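Local coordinates for conserved hypothetical secreted protein (Helicobacter pylori, PDB 4RNZ) that probably acts as a zinc-dependent endopeptidase on peptidoglycan, as a member of the M23 metallopeptidase family that determines cell shape, at residues T92-L97 / K348-E353; I105-N110 / N355-L360. One frame throughout, in Å; residues are numbered along the deposited sequence.

Contact 1: T92-L97 / K348-E353. With NI (nickel (II) ion), chain C.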
ATOM      1  N   THR A  92      17.382  -5.662   9.566  1.00 29.19           N
ATOM      2  CA  THR A  92      17.005  -7.010   9.955  1.00 29.27           C
ATOM      3  C   THR A  92      16.636  -7.086  11.417  1.00 29.00           C
ATOM      4  O   THR A  92      17.475  -6.868  12.306  1.00 30.66           O
ATOM      5  CB  THR A  92      18.135  -7.995   9.673  1.00 30.47           C
ATOM      6  OG1 THR A  92      18.465  -7.932   8.286  1.00 29.43           O
ATOM      7  CG2 THR A  92      17.711  -9.430  10.022  1.00 32.51           C
ATOM      8  N   LEU A  93      15.376  -7.405  11.672  1.00 28.63           N
ATOM      9  CA  LEU A  93      14.915  -7.692  13.007  1.00 30.24           C
ATOM     10  C   LEU A  93      15.095  -9.187  13.285  1.00 32.89           C
ATOM     11  O   LEU A  93      14.585 -10.032  12.539  1.00 31.65           O
ATOM     12  CB  LEU A  93      13.438  -7.346  13.153  1.00 33.44           C
ATOM     13  CG  LEU A  93      12.760  -7.735  14.465  1.00 32.02           C
ATOM     14  CD1 LEU A  93      13.397  -7.043  15.660  1.00 33.39           C
ATOM     15  CD2 LEU A  93      11.290  -7.370  14.367  1.00 33.39           C
ATOM     16  N   LEU A  94      15.821  -9.496  14.352  1.00 33.63           N
ATOM     17  CA  LEU A  94      15.887 -10.857  14.901  1.00 32.88           C
ATOM     18  C   LEU A  94      15.269 -10.870  16.298  1.00 34.64           C
ATOM     19  O   LEU A  94      15.608 -10.053  17.167  1.00 33.44           O
ATOM     20  CB  LEU A  94      17.326 -11.324  14.982  1.00 33.27           C
ATOM     21  CG  LEU A  94      18.160 -11.246  13.710  1.00 33.16           C
ATOM     22  CD1 LEU A  94      19.599 -11.619  14.046  1.00 35.22           C
ATOM     23  CD2 LEU A  94      17.610 -12.153  12.618  1.00 33.35           C
ATOM     24  N   LEU A  95      14.375 -11.807  16.542  1.00 35.91           N
ATOM     25  CA  LEU A  95      13.606 -11.753  17.769  1.00 39.41           C
ATOM     26  C   LEU A  95      13.401 -13.147  18.352  1.00 37.45           C
ATOM     27  O   LEU A  95      13.117 -14.101  17.609  1.00 30.54           O
ATOM     28  CB  LEU A  95      12.280 -11.103  17.426  1.00 41.71           C
ATOM     29  CG  LEU A  95      11.357 -10.604  18.509  1.00 46.76           C
ATOM     30  CD1 LEU A  95      10.601  -9.416  17.929  1.00 50.22           C
ATOM     31  CD2 LEU A  95      10.411 -11.722  18.950  1.00 47.97           C
ATOM     32  N   SER A  96      13.562 -13.262  19.672  1.00 38.70           N
ATOM     33  CA  SER A  96      13.148 -14.467  20.408  1.00 36.77           C
ATOM     34  C   SER A  96      11.890 -14.104  21.171  1.00 37.07           C
ATOM     35  O   SER A  96      11.909 -13.191  21.977  1.00 37.16           O
ATOM     36  CB  SER A  96      14.246 -14.946  21.374  1.00 40.21           C
ATOM     37  OG  SER A  96      13.787 -16.057  22.125  1.00 41.12           O
ATOM     38  N   LEU A  97      10.784 -14.788  20.907  1.00 38.19           N
ATOM     39  CA  LEU A  97       9.513 -14.414  21.522  1.00 42.64           C
ATOM     40  C   LEU A  97       9.517 -14.444  23.081  1.00 44.39           C
ATOM     41  O   LEU A  97       9.895 -15.430  23.700  1.00 43.13           O
ATOM     42  CB  LEU A  97       8.414 -15.318  20.973  1.00 48.58           C
ATOM     43  CG  LEU A  97       6.979 -14.898  21.246  1.00 55.10           C
ATOM     44  CD1 LEU A  97       6.646 -13.610  20.508  1.00 58.03           C
ATOM     45  CD2 LEU A  97       6.025 -15.998  20.817  1.00 58.10           C
ATOM     46  N   LYS A 348      23.300 -17.236  14.031  1.00 43.12           N
ATOM     47  CA  LYS A 348      24.432 -17.843  14.746  1.00 49.08           C
ATOM     48  C   LYS A 348      25.263 -16.786  15.440  1.00 47.78           C
ATOM     49  O   LYS A 348      25.890 -17.067  16.446  1.00 47.93           O
ATOM     50  CB  LYS A 348      25.371 -18.634  13.825  1.00 54.26           C
ATOM     51  CG  LYS A 348      24.777 -19.760  12.984  1.00 63.28           C
ATOM     52  CD  LYS A 348      23.518 -20.425  13.550  1.00 71.95           C
ATOM     53  CE  LYS A 348      23.712 -21.085  14.912  1.00 75.54           C
ATOM     54  NZ  LYS A 348      24.981 -21.858  15.011  1.00 79.10           N
ATOM     55  N   THR A 349      25.298 -15.582  14.883  1.00 44.67           N
ATOM     56  CA  THR A 349      26.222 -14.559  15.364  1.00 45.15           C
ATOM     57  C   THR A 349      25.568 -13.481  16.222  1.00 44.69           C
ATOM     58  O   THR A 349      26.214 -12.502  16.559  1.00 43.94           O
ATOM     59  CB  THR A 349      26.949 -13.896  14.196  1.00 43.97           C
ATOM     60  OG1 THR A 349      25.984 -13.437  13.228  1.00 45.67           O
ATOM     61  CG2 THR A 349      27.882 -14.892  13.545  1.00 41.54           C
ATOM     62  N   HIS A 350      24.293 -13.659  16.570  1.00 41.61           N
ATOM     63  CA  HIS A 350      23.620 -12.772  17.505  1.00 40.38           C
ATOM     64  C   HIS A 350      22.843 -13.596  18.510  1.00 42.03           C
ATOM     65  O   HIS A 350      21.779 -14.127  18.193  1.00 40.90           O
ATOM     66  CB  HIS A 350      22.700 -11.813  16.764  1.00 38.51           C
ATOM     67  CG  HIS A 350      23.420 -10.985  15.758  1.00 33.86           C
ATOM     68  ND1 HIS A 350      23.823 -11.476  14.539  1.00 32.02           N
ATOM     69  CD2 HIS A 350      23.866  -9.718  15.819  1.00 34.39           C
ATOM     70  CE1 HIS A 350      24.474 -10.541  13.881  1.00 32.69           C
ATOM     71  NE2 HIS A 350      24.515  -9.464  14.640  1.00 36.11           N
ATOM     72  N   SER A 351      23.384 -13.670  19.724  1.00 44.57           N
ATOM     73  CA  SER A 351      22.885 -14.552  20.769  1.00 46.47           C
ATOM     74  C   SER A 351      21.663 -14.044  21.510  1.00 41.74           C
ATOM     75  O   SER A 351      21.663 -12.976  22.094  1.00 43.93           O
ATOM     76  CB  SER A 351      23.976 -14.813  21.822  1.00 48.66           C
ATOM     77  OG  SER A 351      23.402 -15.417  22.982  1.00 49.32           O
ATOM     78  N   PHE A 352      20.634 -14.869  21.547  1.00 44.61           N
ATOM     79  CA  PHE A 352      19.471 -14.572  22.365  1.00 46.03           C
ATOM     80  C   PHE A 352      19.682 -14.817  23.875  1.00 47.95           C
ATOM     81  O   PHE A 352      18.767 -14.606  24.669  1.00 47.42           O
ATOM     82  CB  PHE A 352      18.269 -15.359  21.847  1.00 45.77           C
ATOM     83  CG  PHE A 352      17.829 -14.952  20.462  1.00 45.99           C
ATOM     84  CD1 PHE A 352      17.524 -13.624  20.176  1.00 48.20           C
ATOM     85  CD2 PHE A 352      17.711 -15.894  19.452  1.00 46.96           C
ATOM     86  CE1 PHE A 352      17.109 -13.242  18.905  1.00 47.35           C
ATOM     87  CE2 PHE A 352      17.280 -15.526  18.184  1.00 52.59           C
ATOM     88  CZ  PHE A 352      16.986 -14.196  17.909  1.00 51.07           C
ATOM     89  N   GLU A 353      20.875 -15.263  24.271  1.00 55.65           N
ATOM     90  CA  GLU A 353      21.240 -15.296  25.695  1.00 61.46           C
ATOM     91  C   GLU A 353      21.519 -13.887  26.171  1.00 60.41           C
ATOM     92  O   GLU A 353      21.070 -13.495  27.248  1.00 61.22           O
ATOM     93  CB  GLU A 353      22.463 -16.167  25.941  1.00 63.26           C
ATOM     94  CG  GLU A 353      22.266 -17.605  25.497  1.00 65.20           C
ATOM     95  CD  GLU A 353      23.242 -18.570  26.146  1.00 67.95           C
ATOM     96  OE1 GLU A 353      23.422 -19.671  25.579  1.00 63.34           O
ATOM     97  OE2 GLU A 353      23.818 -18.239  27.216  1.00 65.72           O
TER
HETATM   98 NI    NI C 502      25.666  -7.755  13.935  1.00 41.29          NI

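Contact 2: I105-N110 / N355-L360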
ATOM      1  N   ILE A 105       7.484  -7.182  18.648  1.00 34.82           N
ATOM      2  CA  ILE A 105       7.885  -6.366  17.494  1.00 34.45           C
ATOM      3  C   ILE A 105       7.840  -4.893  17.858  1.00 33.27           C
ATOM      4  O   ILE A 105       8.746  -4.124  17.508  1.00 31.17           O
ATOM      5  CB  ILE A 105       6.997  -6.639  16.268  1.00 35.03           C
ATOM      6  CG1 ILE A 105       7.308  -8.036  15.734  1.00 37.28           C
ATOM      7  CG2 ILE A 105       7.243  -5.615  15.160  1.00 34.66           C
ATOM      8  CD1 ILE A 105       6.198  -8.644  14.925  1.00 37.63           C
ATOM      9  N   ILE A 106       6.794  -4.488  18.572  1.00 33.43           N
ATOM     10  CA  ILE A 106       6.700  -3.077  18.986  1.00 35.10           C
ATOM     11  C   ILE A 106       7.849  -2.722  19.933  1.00 36.27           C
ATOM     12  O   ILE A 106       8.460  -1.656  19.815  1.00 34.74           O
ATOM     13  CB  ILE A 106       5.357  -2.759  19.645  1.00 35.67           C
ATOM     14  CG1 ILE A 106       4.201  -3.012  18.667  1.00 36.42           C
ATOM     15  CG2 ILE A 106       5.320  -1.316  20.149  1.00 40.62           C
ATOM     16  CD1 ILE A 106       4.201  -2.130  17.454  1.00 35.11           C
ATOM     17  N   LYS A 107       8.157  -3.618  20.861  1.00 37.54           N
ATOM     18  CA  LYS A 107       9.267  -3.356  21.772  1.00 40.01           C
ATOM     19  C   LYS A 107      10.550  -3.081  21.005  1.00 38.73           C
ATOM     20  O   LYS A 107      11.267  -2.140  21.333  1.00 36.67           O
ATOM     21  CB  LYS A 107       9.500  -4.506  22.745  1.00 43.14           C
ATOM     22  CG  LYS A 107      10.541  -4.142  23.800  1.00 51.19           C
ATOM     23  CD  LYS A 107      11.139  -5.348  24.504  1.00 58.47           C
ATOM     24  CE  LYS A 107      12.111  -4.872  25.581  1.00 64.50           C
ATOM     25  NZ  LYS A 107      12.904  -5.988  26.173  1.00 67.54           N
ATOM     26  N   ALA A 108      10.824  -3.885  19.972  1.00 37.72           N
ATOM     27  CA  ALA A 108      12.084  -3.790  19.220  1.00 35.96           C
ATOM     28  C   ALA A 108      12.141  -2.705  18.153  1.00 37.92           C
ATOM     29  O   ALA A 108      13.240  -2.274  17.772  1.00 37.96           O
ATOM     30  CB  ALA A 108      12.399  -5.133  18.588  1.00 38.93           C
ATOM     31  N   THR A 109      10.984  -2.267  17.646  1.00 35.15           N
ATOM     32  CA  THR A 109      10.968  -1.315  16.509  1.00 35.64           C
ATOM     33  C   THR A 109      10.158  -0.053  16.738  1.00 32.82           C
ATOM     34  O   THR A 109      10.225   0.869  15.941  1.00 35.41           O
ATOM     35  CB  THR A 109      10.346  -1.993  15.271  1.00 35.48           C
ATOM     36  OG1 THR A 109       8.951  -2.263  15.534  1.00 31.83           O
ATOM     37  CG2 THR A 109      11.079  -3.292  14.956  1.00 35.17           C
ATOM     38  N   ASN A 110       9.344  -0.060  17.782  1.00 33.93           N
ATOM     39  CA  ASN A 110       8.330   0.941  18.008  1.00 35.68           C
ATOM     40  C   ASN A 110       7.467   1.218  16.762  1.00 36.28           C
ATOM     41  O   ASN A 110       7.031   2.349  16.544  1.00 35.98           O
ATOM     42  CB  ASN A 110       8.974   2.227  18.521  1.00 37.72           C
ATOM     43  CG  ASN A 110       7.968   3.156  19.156  1.00 38.88           C
ATOM     44  OD1 ASN A 110       7.124   2.737  19.963  1.00 41.36           O
ATOM     45  ND2 ASN A 110       8.036   4.427  18.793  1.00 40.01           N
ATOM     46  N   ASN A 355      20.453 -11.011  24.535  1.00 57.54           N
ATOM     47  CA  ASN A 355      19.328 -10.109  24.267  1.00 54.70           C
ATOM     48  C   ASN A 355      18.140 -10.825  23.655  1.00 49.57           C
ATOM     49  O   ASN A 355      18.323 -11.765  22.891  1.00 53.14           O
ATOM     50  CB  ASN A 355      19.776  -9.021  23.300  1.00 53.52           C
ATOM     51  CG  ASN A 355      20.856  -8.153  23.885  1.00 56.27           C
ATOM     52  OD1 ASN A 355      20.617  -7.434  24.846  1.00 61.45           O
ATOM     53  ND2 ASN A 355      22.060  -8.244  23.338  1.00 55.62           N
ATOM     54  N   SER A 356      16.933 -10.363  23.966  1.00 44.88           N
ATOM     55  CA  SER A 356      15.716 -10.944  23.373  1.00 45.72           C
ATOM     56  C   SER A 356      15.503 -10.555  21.884  1.00 47.41           C
ATOM     57  O   SER A 356      14.793 -11.256  21.145  1.00 48.18           O
ATOM     58  CB  SER A 356      14.475 -10.591  24.196  1.00 43.48           C
ATOM     59  OG  SER A 356      14.417  -9.210  24.501  1.00 47.15           O
ATOM     60  N   PHE A 357      16.122  -9.456  21.455  1.00 42.88           N
ATOM     61  CA  PHE A 357      16.000  -9.025  20.075  1.00 43.00           C
ATOM     62  C   PHE A 357      17.237  -8.288  19.590  1.00 39.86           C
ATOM     63  O   PHE A 357      18.017  -7.795  20.390  1.00 40.38           O
ATOM     64  CB  PHE A 357      14.783  -8.120  19.928  1.00 42.49           C
ATOM     65  CG  PHE A 357      14.973  -6.754  20.501  1.00 44.57           C
ATOM     66  CD1 PHE A 357      15.583  -5.751  19.755  1.00 46.11           C
ATOM     67  CD2 PHE A 357      14.537  -6.464  21.783  1.00 47.40           C
ATOM     68  CE1 PHE A 357      15.750  -4.480  20.276  1.00 46.97           C
ATOM     69  CE2 PHE A 357      14.702  -5.192  22.317  1.00 48.87           C
ATOM     70  CZ  PHE A 357      15.306  -4.199  21.566  1.00 47.72           C
ATOM     71  N   TYR A 358      17.385  -8.228  18.270  1.00 36.03           N
ATOM     72  CA  TYR A 358      18.415  -7.457  17.585  1.00 36.29           C
ATOM     73  C   TYR A 358      17.758  -6.740  16.410  1.00 38.13           C
ATOM     74  O   TYR A 358      17.007  -7.350  15.667  1.00 34.40           O
ATOM     75  CB  TYR A 358      19.510  -8.369  17.036  1.00 37.76           C
ATOM     76  CG  TYR A 358      20.358  -8.972  18.114  1.00 38.17           C
ATOM     77  CD1 TYR A 358      19.988 -10.157  18.711  1.00 38.82           C
ATOM     78  CD2 TYR A 358      21.512  -8.321  18.571  1.00 41.34           C
ATOM     79  CE1 TYR A 358      20.737 -10.711  19.729  1.00 40.50           C
ATOM     80  CE2 TYR A 358      22.282  -8.868  19.586  1.00 40.52           C
ATOM     81  CZ  TYR A 358      21.887 -10.064  20.162  1.00 42.75           C
ATOM     82  OH  TYR A 358      22.600 -10.649  21.188  1.00 44.63           O
ATOM     83  N   LEU A 359      18.046  -5.451  16.266  1.00 36.76           N
ATOM     84  CA  LEU A 359      17.631  -4.680  15.104  1.00 34.92           C
ATOM     85  C   LEU A 359      18.900  -4.224  14.436  1.00 33.14           C
ATOM     86  O   LEU A 359      19.594  -3.332  14.921  1.00 35.33           O
ATOM     87  CB  LEU A 359      16.745  -3.498  15.508  1.00 33.35           C
ATOM     88  CG  LEU A 359      16.163  -2.716  14.318  1.00 33.84           C
ATOM     89  CD1 LEU A 359      15.280  -3.627  13.467  1.00 33.80           C
ATOM     90  CD2 LEU A 359      15.382  -1.502  14.818  1.00 34.83           C
ATOM     91  N   LEU A 360      19.187  -4.855  13.316  1.00 32.25           N
ATOM     92  CA  LEU A 360      20.464  -4.772  12.652  1.00 32.97           C
ATOM     93  C   LEU A 360      20.376  -3.969  11.394  1.00 34.22           C
ATOM     94  O   LEU A 360      19.363  -4.007  10.667  1.00 33.67           O
ATOM     95  CB  LEU A 360      20.919  -6.163  12.243  1.00 33.43           C
ATOM     96  CG  LEU A 360      20.985  -7.157  13.397  1.00 34.68           C
ATOM     97  CD1 LEU A 360      21.448  -8.491  12.837  1.00 36.90           C
ATOM     98  CD2 LEU A 360      21.910  -6.628  14.493  1.00 38.23           C
TER

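Contact 1: T92-L97 / K348-E353
Leu94 and Ser96 of strand 87-96 meet His350 and Phe352 of the loop that joins helix 326-348 to strand 357-361, next to a nickel site. The phenyl ring of Phe352 turns one face to Ser96: Ser96 CB sits 3.9 Å from the centroid of the Phe352 ring and 19° off its normal, a CH-pi contact displaced toward the rim. The backbone there is covered too, with Ser96 N over a ring face at 3.6 Å from Phe352 CE1. At the ring's edge comes Leu94, whose carbonyl O lies 3.9 Å from Phe352 CE1, while Leu94 CB packs on Phe352 CZ. Phe352 also touches Leu347 of helix 326-348, so its side chain meets both the helix and the sheet. The loop belongs to a connection from a long helix into an antiparallel strand that pairs with strand 87-96. Next to Phe352 an ST turn shapes its backbone, Ser351 OG accepting from Glu353 N at 2.8 Å. Nearer the helix, the side chains of Leu94 and His350 cross at about a right angle, Leu94 CD1 reaching His350 CB at 4.1 Å. With His350 CG anti to the carbonyl carbon (chi1 -58°), the imidazole leads away from this methyl toward the metal. His350 NE2 coordinates nickel at 2.2 Å, alongside His366 and His368 of the C-terminal histidine tag. The other ring nitrogen, ND1, is hydrogen-bonded to Leu346 O, which fixes the ring's rotation.

Contact 2: I105-N110 / N355-L360
Phe357 turns one face of its ring to Ala108 on helix 101-109, and the methyl settles on it: Ala108 CB is 3.7 Å from the centroid of the Phe357 ring, 22° off the normal, in a CH-pi contact. The methyl is shifted toward the rim, so its closest ring atom is Phe357 CD1, at 3.4 Å from Ala108 CB. The ring gets there because Phe357 CG stands between the backbone N and the carbonyl carbon. Lys107 approaches differently: its extended side chain runs at about a right angle to that of Phe357 and meets the ring at the edge, with Lys107 CE 4.2 Å from Phe357 CE2. Two residues along the strand, Leu359 CD2 rests 3.7 Å from Ala108 O, and Leu359 CD1 comes near the methyl of Thr109. Thr109 OG1 donates to Ile105 O one turn back, from above the carbonyl plane, and this oxygen also takes Thr109 N, so two bonds grip it in the last turn of the helix. Helix and strand cross at -46° with axes 8.9 Å apart at their closest; Ala108 and Thr109 also lean on Leu93 of strand 87-96, Thr109 and Leu359 on Tyr141 of strand 136-146, and Ile105 on helix 112-121.

Contact 1 and contact 2 have centres 9 Å apart and share an antiparallel sheet in which strands 87-96 and 357-361 are neighbours, held together by backbone bonds such as Tyr358 N to Leu94 O at 2.8 Å. Tyr358 joins them again through its side chain: its OH lies 2.7 Å from Ser351 O, a probable hydrogen bond, and its ring meets that of His350, the nickel ligand of contact 1, edge-to-face. Leu359 in contact 2 stands about 10 Å from a nickel ion, measured from its side chain. Both contacts lie away from the zinc site formed by Glu34, His219, Asp223 and His301.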